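Long-range contacts in fimbrium subunit Fim1C (Bacteroides vulgatus, PDB 4QB7), which is probably a component of the fimbrium tip, part of the filamentous surface appendages that mediate cell adhesion and biofilm formation: residues Asn204-Trp215 against Phe270-Gly278; Glu127-Lys135 against Phe225-Phe234. One frame throughout, in Å; residues are numbered along the deposited sequence.

Contact 1 of 2, residues Asn204-Trp215 against Phe270-Gly278; sequences NKAVYKFDNDTW and FIPVNNKNG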
loop_
_atom_site.group_PDB
_atom_site.type_symbol
_atom_site.label_atom_id
_atom_site.label_comp_id
_atom_site.label_asym_id
_atom_site.label_seq_id
_atom_site.Cartn_x
_atom_site.Cartn_y
_atom_site.Cartn_z
ATOM N N ASN A 204 5.548 -4.716 -10.547
ATOM C CA ASN A 204 5.696 -3.272 -10.421
ATOM C C ASN A 204 4.506 -2.631 -11.129
ATOM O O ASN A 204 4.177 -1.486 -10.862
ATOM C CB ASN A 204 7.034 -2.767 -10.946
ATOM C CG ASN A 204 7.163 -2.826 -12.424
ATOM O OD1 ASN A 204 6.848 -3.825 -13.056
ATOM N ND2 ASN A 204 7.546 -1.717 -13.007
ATOM N N LYS A 205 3.844 -3.400 -12.012
ATOM C CA LYS A 205 2.668 -2.988 -12.770
ATOM C C LYS A 205 1.712 -4.179 -12.819
ATOM O O LYS A 205 2.169 -5.292 -13.058
ATOM C CB LYS A 205 3.082 -2.501 -14.172
ATOM C CG LYS A 205 2.085 -1.522 -14.779
ATOM C CD LYS A 205 2.403 -1.177 -16.237
ATOM C CE LYS A 205 1.575 -0.023 -16.756
ATOM N NZ LYS A 205 2.014 0.386 -18.114
ATOM N N ALA A 206 0.405 -3.974 -12.527
ATOM C CA ALA A 206 -0.572 -5.078 -12.500
ATOM C C ALA A 206 -2.032 -4.590 -12.670
ATOM O O ALA A 206 -2.310 -3.385 -12.554
ATOM C CB ALA A 206 -0.433 -5.870 -11.201
ATOM N N VAL A 207 -2.969 -5.538 -12.940
ATOM C CA VAL A 207 -4.379 -5.210 -13.154
ATOM C C VAL A 207 -5.201 -5.631 -11.920
ATOM O O VAL A 207 -5.073 -6.757 -11.457
ATOM C CB VAL A 207 -4.918 -5.832 -14.483
ATOM C CG1 VAL A 207 -6.405 -5.525 -14.707
ATOM C CG2 VAL A 207 -4.095 -5.359 -15.680
ATOM N N TYR A 208 -5.972 -4.698 -11.357
ATOM C CA TYR A 208 -6.872 -4.934 -10.230
ATOM C C TYR A 208 -8.276 -5.056 -10.801
ATOM O O TYR A 208 -8.731 -4.166 -11.528
ATOM C CB TYR A 208 -6.791 -3.813 -9.162
ATOM C CG TYR A 208 -7.858 -3.937 -8.092
ATOM C CD1 TYR A 208 -7.687 -4.784 -6.996
ATOM C CD2 TYR A 208 -9.052 -3.224 -8.183
ATOM C CE1 TYR A 208 -8.694 -4.940 -6.037
ATOM C CE2 TYR A 208 -10.074 -3.394 -7.247
ATOM C CZ TYR A 208 -9.892 -4.251 -6.181
ATOM O OH TYR A 208 -10.920 -4.393 -5.285
ATOM N N LYS A 209 -8.962 -6.152 -10.463
ATOM C CA LYS A 209 -10.294 -6.456 -10.948
ATOM C C LYS A 209 -11.328 -6.200 -9.872
ATOM O O LYS A 209 -11.264 -6.791 -8.790
ATOM C CB LYS A 209 -10.365 -7.926 -11.401
ATOM C CG LYS A 209 -9.495 -8.319 -12.584
ATOM C CD LYS A 209 -10.012 -9.646 -13.110
ATOM C CE LYS A 209 -9.224 -10.905 -12.777
ATOM N NZ LYS A 209 -8.778 -11.015 -11.363
ATOM N N PHE A 210 -12.309 -5.331 -10.177
ATOM C CA PHE A 210 -13.392 -5.009 -9.260
ATOM C C PHE A 210 -14.409 -6.152 -9.173
ATOM O O PHE A 210 -15.186 -6.193 -8.221
ATOM C CB PHE A 210 -14.087 -3.724 -9.700
ATOM C CG PHE A 210 -13.384 -2.459 -9.288
ATOM C CD1 PHE A 210 -12.334 -1.955 -10.032
ATOM C CD2 PHE A 210 -13.800 -1.747 -8.172
ATOM C CE1 PHE A 210 -11.724 -0.753 -9.676
ATOM C CE2 PHE A 210 -13.176 -0.556 -7.810
ATOM C CZ PHE A 210 -12.148 -0.065 -8.570
ATOM N N ASP A 211 -14.434 -7.063 -10.171
ATOM C CA ASP A 211 -15.374 -8.175 -10.143
ATOM C C ASP A 211 -15.145 -9.100 -8.927
ATOM O O ASP A 211 -16.112 -9.505 -8.305
ATOM C CB ASP A 211 -15.326 -8.986 -11.441
ATOM C CG ASP A 211 -16.584 -9.835 -11.651
ATOM O OD1 ASP A 211 -17.724 -9.232 -11.763
ATOM O OD2 ASP A 211 -16.453 -11.091 -11.690
ATOM N N ASN A 212 -13.894 -9.431 -8.581
ATOM C CA ASN A 212 -13.659 -10.342 -7.460
ATOM C C ASN A 212 -12.618 -9.812 -6.447
ATOM O O ASN A 212 -12.153 -10.588 -5.586
ATOM C CB ASN A 212 -13.232 -11.716 -7.985
ATOM C CG ASN A 212 -12.038 -11.671 -8.883
ATOM O OD1 ASN A 212 -11.538 -10.601 -9.247
ATOM N ND2 ASN A 212 -11.609 -12.838 -9.322
ATOM N N ASP A 213 -12.269 -8.509 -6.551
ATOM C CA ASP A 213 -11.340 -7.843 -5.648
ATOM C C ASP A 213 -9.960 -8.592 -5.601
ATOM O O ASP A 213 -9.463 -8.970 -4.540
ATOM C CB ASP A 213 -11.998 -7.688 -4.258
ATOM C CG ASP A 213 -11.153 -7.122 -3.143
ATOM O OD1 ASP A 213 -10.418 -6.151 -3.393
ATOM O OD2 ASP A 213 -11.228 -7.656 -2.020
ATOM N N THR A 214 -9.374 -8.823 -6.778
ATOM C CA THR A 214 -8.087 -9.485 -6.918
ATOM C C THR A 214 -7.251 -8.798 -7.971
ATOM O O THR A 214 -7.775 -8.144 -8.880
ATOM C CB THR A 214 -8.202 -11.002 -7.281
ATOM O OG1 THR A 214 -8.727 -11.157 -8.584
ATOM C CG2 THR A 214 -8.982 -11.829 -6.286
ATOM N N TRP A 215 -5.929 -8.985 -7.841
ATOM C CA TRP A 215 -4.872 -8.551 -8.740
ATOM C C TRP A 215 -4.457 -9.687 -9.664
ATOM O O TRP A 215 -4.374 -10.854 -9.253
ATOM C CB TRP A 215 -3.639 -8.122 -7.931
ATOM C CG TRP A 215 -3.791 -6.834 -7.198
ATOM C CD1 TRP A 215 -4.114 -6.673 -5.886
ATOM C CD2 TRP A 215 -3.596 -5.514 -7.731
ATOM N NE1 TRP A 215 -4.101 -5.336 -5.558
ATOM C CE2 TRP A 215 -3.799 -4.602 -6.676
ATOM C CE3 TRP A 215 -3.248 -5.015 -8.997
ATOM C CZ2 TRP A 215 -3.645 -3.225 -6.841
ATOM C CZ3 TRP A 215 -3.105 -3.646 -9.161
ATOM C CH2 TRP A 215 -3.311 -2.769 -8.096
ATOM N N PHE A 270 3.029 -1.762 -1.700
ATOM C CA PHE A 270 3.320 -2.549 -2.904
ATOM C C PHE A 270 2.117 -3.310 -3.421
ATOM O O PHE A 270 1.232 -3.622 -2.628
ATOM C CB PHE A 270 4.416 -3.588 -2.565
ATOM C CG PHE A 270 5.814 -3.049 -2.406
ATOM C CD1 PHE A 270 6.605 -2.788 -3.518
ATOM C CD2 PHE A 270 6.347 -2.815 -1.148
ATOM C CE1 PHE A 270 7.899 -2.279 -3.369
ATOM C CE2 PHE A 270 7.657 -2.344 -1.000
ATOM C CZ PHE A 270 8.421 -2.075 -2.112
ATOM N N ILE A 271 2.133 -3.687 -4.744
ATOM C CA ILE A 271 1.175 -4.618 -5.341
ATOM C C ILE A 271 1.454 -5.937 -4.573
ATOM O O ILE A 271 2.632 -6.320 -4.423
ATOM C CB ILE A 271 1.303 -4.736 -6.882
ATOM C CG1 ILE A 271 1.008 -3.395 -7.576
ATOM C CG2 ILE A 271 0.374 -5.823 -7.418
ATOM C CD1 ILE A 271 1.515 -3.278 -8.940
ATOM N N PRO A 272 0.420 -6.555 -3.950
ATOM C CA PRO A 272 0.681 -7.744 -3.119
ATOM C C PRO A 272 1.179 -8.950 -3.920
ATOM O O PRO A 272 1.074 -8.977 -5.159
ATOM C CB PRO A 272 -0.686 -8.019 -2.476
ATOM C CG PRO A 272 -1.661 -7.463 -3.423
ATOM C CD PRO A 272 -1.025 -6.240 -3.998
ATOM N N VAL A 273 1.733 -9.939 -3.218
ATOM C CA VAL A 273 2.184 -11.180 -3.859
ATOM C C VAL A 273 1.071 -12.215 -3.620
ATOM O O VAL A 273 0.637 -12.392 -2.479
ATOM C CB VAL A 273 3.584 -11.664 -3.362
ATOM C CG1 VAL A 273 3.959 -12.983 -4.006
ATOM C CG2 VAL A 273 4.659 -10.624 -3.657
ATOM N N ASN A 274 0.589 -12.860 -4.687
ATOM C CA ASN A 274 -0.463 -13.885 -4.633
ATOM C C ASN A 274 -1.685 -13.422 -3.852
ATOM O O ASN A 274 -2.272 -14.200 -3.095
ATOM C CB ASN A 274 0.074 -15.190 -4.056
ATOM C CG ASN A 274 1.109 -15.815 -4.925
ATOM O OD1 ASN A 274 0.968 -15.888 -6.150
ATOM N ND2 ASN A 274 2.184 -16.254 -4.308
ATOM N N ASN A 275 -2.064 -12.149 -4.052
ATOM C CA ASN A 275 -3.190 -11.511 -3.408
ATOM C C ASN A 275 -3.153 -11.705 -1.890
ATOM O O ASN A 275 -2.197 -11.265 -1.259
ATOM C CB ASN A 275 -4.520 -11.976 -4.009
ATOM C CG ASN A 275 -4.728 -11.397 -5.377
ATOM O OD1 ASN A 275 -5.041 -10.220 -5.525
ATOM N ND2 ASN A 275 -4.438 -12.175 -6.406
ATOM N N LYS A 276 -4.201 -12.309 -1.290
ATOM C CA LYS A 276 -4.294 -12.425 0.173
ATOM C C LYS A 276 -3.422 -13.569 0.761
ATOM O O LYS A 276 -3.290 -13.672 1.985
ATOM C CB LYS A 276 -5.770 -12.550 0.596
ATOM C CG LYS A 276 -6.326 -11.199 1.071
ATOM C CD LYS A 276 -7.833 -11.012 0.861
ATOM C CE LYS A 276 -8.300 -9.600 1.208
ATOM N NZ LYS A 276 -9.777 -9.442 1.064
ATOM N N ASN A 277 -2.758 -14.350 -0.104
ATOM C CA ASN A 277 -1.931 -15.483 0.304
ATOM C C ASN A 277 -0.449 -15.169 0.564
ATOM O O ASN A 277 0.188 -15.909 1.310
ATOM C CB ASN A 277 -2.004 -16.564 -0.751
ATOM C CG ASN A 277 -3.327 -17.262 -0.782
ATOM O OD1 ASN A 277 -4.052 -17.355 0.221
ATOM N ND2 ASN A 277 -3.641 -17.805 -1.934
ATOM N N GLY A 278 0.088 -14.145 -0.089
ATOM C CA GLY A 278 1.482 -13.779 0.051
ATOM C C GLY A 278 2.463 -14.692 -0.663
ATOM O O GLY A 278 2.081 -15.611 -1.399
HETATM O O HOH W 1 -11.569 -10.478 -1.281
#

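Contact 2 of 2, residues Glu127-Lys135 against Phe225-Phe234; sequences EVKTSNNWK and FSTEQDLSDF. With SO4 (sulfate ion), chain R.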
loop_
_atom_site.group_PDB
_atom_site.type_symbol
_atom_site.label_atom_id
_atom_site.label_comp_id
_atom_site.label_asym_id
_atom_site.label_seq_id
_atom_site.Cartn_x
_atom_site.Cartn_y
_atom_site.Cartn_z
ATOM N N GLU A 127 0.704 1.067 -11.538
ATOM C CA GLU A 127 2.168 1.049 -11.481
ATOM C C GLU A 127 2.622 1.652 -10.162
ATOM O O GLU A 127 2.081 2.668 -9.725
ATOM C CB GLU A 127 2.804 1.798 -12.661
ATOM C CG GLU A 127 4.255 1.401 -12.880
ATOM C CD GLU A 127 5.134 2.281 -13.750
ATOM O OE1 GLU A 127 4.603 3.066 -14.568
ATOM O OE2 GLU A 127 6.374 2.169 -13.617
ATOM N N VAL A 128 3.581 1.010 -9.511
ATOM C CA VAL A 128 4.151 1.456 -8.241
ATOM C C VAL A 128 5.094 2.635 -8.510
ATOM O O VAL A 128 5.985 2.532 -9.353
ATOM C CB VAL A 128 4.857 0.295 -7.493
ATOM C CG1 VAL A 128 5.491 0.778 -6.202
ATOM C CG2 VAL A 128 3.880 -0.835 -7.202
ATOM N N LYS A 129 4.864 3.758 -7.797
ATOM C CA LYS A 129 5.639 5.000 -7.858
ATOM C C LYS A 129 6.889 4.826 -6.973
ATOM O O LYS A 129 6.763 4.691 -5.762
ATOM C CB LYS A 129 4.750 6.160 -7.371
ATOM C CG LYS A 129 4.812 7.447 -8.171
ATOM C CD LYS A 129 3.539 8.265 -7.921
ATOM C CE LYS A 129 3.622 9.669 -8.471
ATOM N NZ LYS A 129 2.282 10.261 -8.770
ATOM N N THR A 130 8.091 4.790 -7.578
ATOM C CA THR A 130 9.369 4.605 -6.843
ATOM C C THR A 130 10.142 5.929 -6.648
ATOM O O THR A 130 11.129 5.944 -5.925
ATOM C CB THR A 130 10.262 3.589 -7.558
ATOM O OG1 THR A 130 10.586 4.094 -8.856
ATOM C CG2 THR A 130 9.611 2.209 -7.682
ATOM N N SER A 131 9.669 7.030 -7.265
ATOM C CA SER A 131 10.274 8.361 -7.231
ATOM C C SER A 131 10.252 8.969 -5.832
ATOM O O SER A 131 9.490 8.515 -4.975
ATOM C CB SER A 131 9.568 9.288 -8.217
ATOM O OG SER A 131 8.228 9.569 -7.839
ATOM N N ASN A 132 11.090 10.014 -5.619
ATOM C CA ASN A 132 11.294 10.771 -4.375
ATOM C C ASN A 132 11.587 9.809 -3.215
ATOM O O ASN A 132 10.933 9.855 -2.185
ATOM C CB ASN A 132 10.100 11.711 -4.080
ATOM C CG ASN A 132 10.173 12.539 -2.802
ATOM O OD1 ASN A 132 11.246 12.825 -2.237
ATOM N ND2 ASN A 132 9.005 12.901 -2.293
ATOM N N ASN A 133 12.563 8.919 -3.399
ATOM C CA ASN A 133 12.986 7.948 -2.384
ATOM C C ASN A 133 11.821 7.225 -1.686
ATOM O O ASN A 133 11.795 7.146 -0.460
ATOM C CB ASN A 133 13.912 8.601 -1.365
ATOM C CG ASN A 133 15.210 8.950 -2.030
ATOM O OD1 ASN A 133 15.564 10.127 -2.130
ATOM N ND2 ASN A 133 15.892 7.943 -2.617
ATOM N N TRP A 134 10.877 6.665 -2.494
ATOM C CA TRP A 134 9.712 5.867 -2.066
ATOM C C TRP A 134 8.678 6.657 -1.246
ATOM O O TRP A 134 7.781 6.046 -0.664
ATOM C CB TRP A 134 10.173 4.632 -1.257
ATOM C CG TRP A 134 11.244 3.844 -1.948
ATOM C CD1 TRP A 134 12.595 4.004 -1.820
ATOM C CD2 TRP A 134 11.048 2.855 -2.963
ATOM N NE1 TRP A 134 13.253 3.163 -2.688
ATOM C CE2 TRP A 134 12.324 2.446 -3.404
ATOM C CE3 TRP A 134 9.914 2.258 -3.528
ATOM C CZ2 TRP A 134 12.496 1.452 -4.372
ATOM C CZ3 TRP A 134 10.082 1.275 -4.486
ATOM C CH2 TRP A 134 11.362 0.881 -4.899
ATOM N N LYS A 135 8.774 7.991 -1.215
ATOM C CA LYS A 135 7.923 8.826 -0.369
ATOM C C LYS A 135 6.697 9.288 -1.107
ATOM O O LYS A 135 5.848 9.936 -0.503
ATOM C CB LYS A 135 8.724 10.016 0.227
ATOM C CG LYS A 135 9.994 9.541 0.967
ATOM C CD LYS A 135 10.522 10.464 2.044
ATOM C CE LYS A 135 12.010 10.306 2.278
ATOM N NZ LYS A 135 12.813 11.145 1.334
ATOM N N PHE A 225 9.364 -6.196 -10.656
ATOM C CA PHE A 225 10.564 -5.645 -10.045
ATOM C C PHE A 225 11.557 -6.810 -10.195
ATOM O O PHE A 225 11.230 -7.923 -9.750
ATOM C CB PHE A 225 10.334 -5.263 -8.573
ATOM C CG PHE A 225 9.646 -3.956 -8.312
ATOM C CD1 PHE A 225 10.287 -2.748 -8.575
ATOM C CD2 PHE A 225 8.403 -3.921 -7.692
ATOM C CE1 PHE A 225 9.661 -1.530 -8.295
ATOM C CE2 PHE A 225 7.783 -2.703 -7.406
ATOM C CZ PHE A 225 8.418 -1.516 -7.707
ATOM N N SER A 226 12.679 -6.627 -10.913
ATOM C CA SER A 226 13.602 -7.746 -11.151
ATOM C C SER A 226 15.026 -7.401 -10.761
ATOM O O SER A 226 15.957 -8.176 -11.023
ATOM C CB SER A 226 13.538 -8.183 -12.611
ATOM O OG SER A 226 13.931 -7.146 -13.495
ATOM N N THR A 227 15.205 -6.241 -10.129
ATOM C CA THR A 227 16.514 -5.752 -9.671
ATOM C C THR A 227 16.380 -5.299 -8.233
ATOM O O THR A 227 15.270 -4.971 -7.810
ATOM C CB THR A 227 17.001 -4.596 -10.571
ATOM O OG1 THR A 227 16.019 -3.542 -10.570
ATOM C CG2 THR A 227 17.298 -5.043 -11.999
ATOM N N GLU A 228 17.501 -5.244 -7.482
ATOM C CA GLU A 228 17.498 -4.778 -6.088
ATOM C C GLU A 228 16.996 -3.351 -6.007
ATOM O O GLU A 228 17.304 -2.526 -6.878
ATOM C CB GLU A 228 18.876 -4.907 -5.471
ATOM C CG GLU A 228 19.199 -6.352 -5.148
ATOM C CD GLU A 228 20.532 -6.600 -4.486
ATOM O OE1 GLU A 228 21.365 -5.667 -4.429
ATOM O OE2 GLU A 228 20.752 -7.755 -4.059
ATOM N N GLN A 229 16.138 -3.092 -5.033
ATOM C CA GLN A 229 15.521 -1.776 -4.859
ATOM C C GLN A 229 16.105 -1.148 -3.645
ATOM O O GLN A 229 15.941 -1.701 -2.559
ATOM C CB GLN A 229 13.980 -1.898 -4.747
ATOM C CG GLN A 229 13.312 -2.548 -5.973
ATOM C CD GLN A 229 13.480 -1.748 -7.249
ATOM O OE1 GLN A 229 13.268 -0.524 -7.292
ATOM N NE2 GLN A 229 13.882 -2.426 -8.319
ATOM N N ASP A 230 16.840 -0.026 -3.820
ATOM C CA ASP A 230 17.510 0.659 -2.713
ATOM C C ASP A 230 16.545 1.497 -1.899
ATOM O O ASP A 230 15.932 2.442 -2.417
ATOM C CB ASP A 230 18.681 1.527 -3.196
ATOM C CG ASP A 230 19.721 1.831 -2.116
ATOM O OD1 ASP A 230 19.503 1.440 -0.936
ATOM O OD2 ASP A 230 20.763 2.443 -2.450
ATOM N N LEU A 231 16.453 1.155 -0.596
ATOM C CA LEU A 231 15.597 1.809 0.391
ATOM C C LEU A 231 16.401 2.661 1.376
ATOM O O LEU A 231 15.821 3.200 2.309
ATOM C CB LEU A 231 14.809 0.741 1.194
ATOM C CG LEU A 231 13.913 -0.234 0.453
ATOM C CD1 LEU A 231 13.384 -1.243 1.405
ATOM C CD2 LEU A 231 12.740 0.483 -0.184
ATOM N N SER A 232 17.722 2.773 1.198
ATOM C CA SER A 232 18.623 3.489 2.123
ATOM C C SER A 232 18.217 4.930 2.397
ATOM O O SER A 232 18.298 5.360 3.557
ATOM C CB SER A 232 20.064 3.459 1.630
ATOM O OG SER A 232 20.491 2.114 1.503
ATOM N N ASP A 233 17.787 5.676 1.369
ATOM C CA ASP A 233 17.405 7.077 1.590
ATOM C C ASP A 233 15.958 7.214 2.116
ATOM O O ASP A 233 15.535 8.330 2.433
ATOM C CB ASP A 233 17.601 7.926 0.318
ATOM C CG ASP A 233 19.038 8.040 -0.132
ATOM O OD1 ASP A 233 19.930 8.165 0.742
ATOM O OD2 ASP A 233 19.277 7.980 -1.349
ATOM N N PHE A 234 15.217 6.090 2.216
ATOM C CA PHE A 234 13.857 6.076 2.721
ATOM C C PHE A 234 13.916 5.989 4.237
ATOM O O PHE A 234 13.013 6.473 4.941
ATOM C CB PHE A 234 13.052 4.910 2.108
ATOM C CG PHE A 234 11.644 4.775 2.659
ATOM C CD1 PHE A 234 10.645 5.678 2.294
ATOM C CD2 PHE A 234 11.330 3.775 3.594
ATOM C CE1 PHE A 234 9.362 5.578 2.838
ATOM C CE2 PHE A 234 10.034 3.660 4.114
ATOM C CZ PHE A 234 9.062 4.564 3.731
HETATM S S SO4 R . 13.589 10.519 -8.041
HETATM O O1 SO4 R . 12.401 11.308 -7.722
HETATM O O2 SO4 R . 13.625 9.215 -7.330
HETATM O O3 SO4 R . 13.612 10.283 -9.483
HETATM O O4 SO4 R . 14.761 11.298 -7.631
HETATM O O HOH W 2 16.229 5.144 -1.420
#

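Contact 1 of 2, residues Asn204-Trp215 against Phe270-Gly278
The indole of W215 lies sandwiched, with I271 and P272 of the 270-278 loop on one face and CB of Y208, from its own hairpin, on the opposite one. CG2 of I271 sits over the six-membered ring, 4.2 Å from its centroid, while CD of P272 stands 3.9 Å from the centroid of the five-membered ring; both are CH-pi contacts. At the edge, near the ring plane, comes OD1 of N275. That amide pairs with both backbone polar groups of W215, as the edge of a neighbouring strand might: W215 N donates to N275 OD1 at 2.8 Å, and N275 ND2 donates to W215 O at 3.1 Å, both bonds nearly straight and on in-plane lone pairs. With CG of N275 anti to its carbonyl carbon (chi1 -73°), the amide is carried to the strand edge, and the two bonds fix its rotation. A leucine here would probably leave both the N-H and the carbonyl of W215 without these mates. Further out, D213 OD2 and K276 NZ form a long salt bridge of 3.8 Å, bridged by a water that donates to the carboxylate and accepts from the lysine. I271 also reaches the start of 204-215, its CG2 3.9 Å from A206 CB. D213 and T214 both face K209 in a G1 beta bulge of the hairpin 203-209/214-217. From the rim of the indole, W215 NE1 donates to V167 O of strand 159-178, so the hairpin, the loop after strand 259-270 and the large mixed sheet meet here, with F126 of strand 123-127 packed against W215 and I271.

Contact 2 of 2, residues Glu127-Lys135 against Phe225-Phe234
W134 lays its indole against residues 229-231 and has more surface buried here than any other residue of the contact. Its NE1 donates to D230 O at 2.8 Å; the N-H...O angle is 156°, and the donor stands above the carbonyl plane rather than on a lone pair. CD2 of L231 lies over the five-membered ring, 3.7 Å from the centroid and only 10° off the normal, a CH-pi contact almost straight above the ring, whereas T130 O faces the other side of the indole. Q229 meets the far edge: OE1 is in the ring plane, 3.4 Å from W134 CH2, and its amide is turned almost perpendicular to the indole. Q229 folds back on itself at its second torsion, and its NE2 also donates to T227 O.

F234 comes next. The edge of its ring takes N133 O, 3.3 Å from CD1, and CG of K135, while the same CD1 lies 3.7 Å from W134 CB. Its CG is anti to the backbone N (chi1 176°), which sets the ring against the type I' turn N132-K135 that presents W134. N132 N of the turn donates to O1 of a sulfate, probably from the crystallisation liquor. F225 forms the other end of the contact, with T130 CG2 in the plane of its ring, 3.8 Å from CE1, and V128 CB also at the edge. A water joins N133 ND2, D230 O and D233 N, giving the D230 carbonyl a second donor. D230 itself makes an Asx turn with S232.

The contact brings the loop between strands 123-127 and 141-143 against the chain around strand 229-230, which pairs with 186-196. W134 and F234 both rest on L268 of strand 259-270, where F234 also meets F262 edge-to-face.

From the N terminus the chain first leaves strand 123-127 through 127-135, then forms the hairpin 204-215, passes through 225-234 and reaches 270-278 after strand 259-270. The segments therefore alternate, and the two contacts cross: contact 2 closes a loop of 89 intervening residues that contains the hairpin, and contact 1 closes one of 54 that contains 225-234. They touch at N204, whose O probably accepts from V128 N and whose CB packs on F225, and again where I271 CD1 meets V128 CG2. Together they tie the small sheet of 123-127 and 203-209 to strand 259-270 and to strand 186-196.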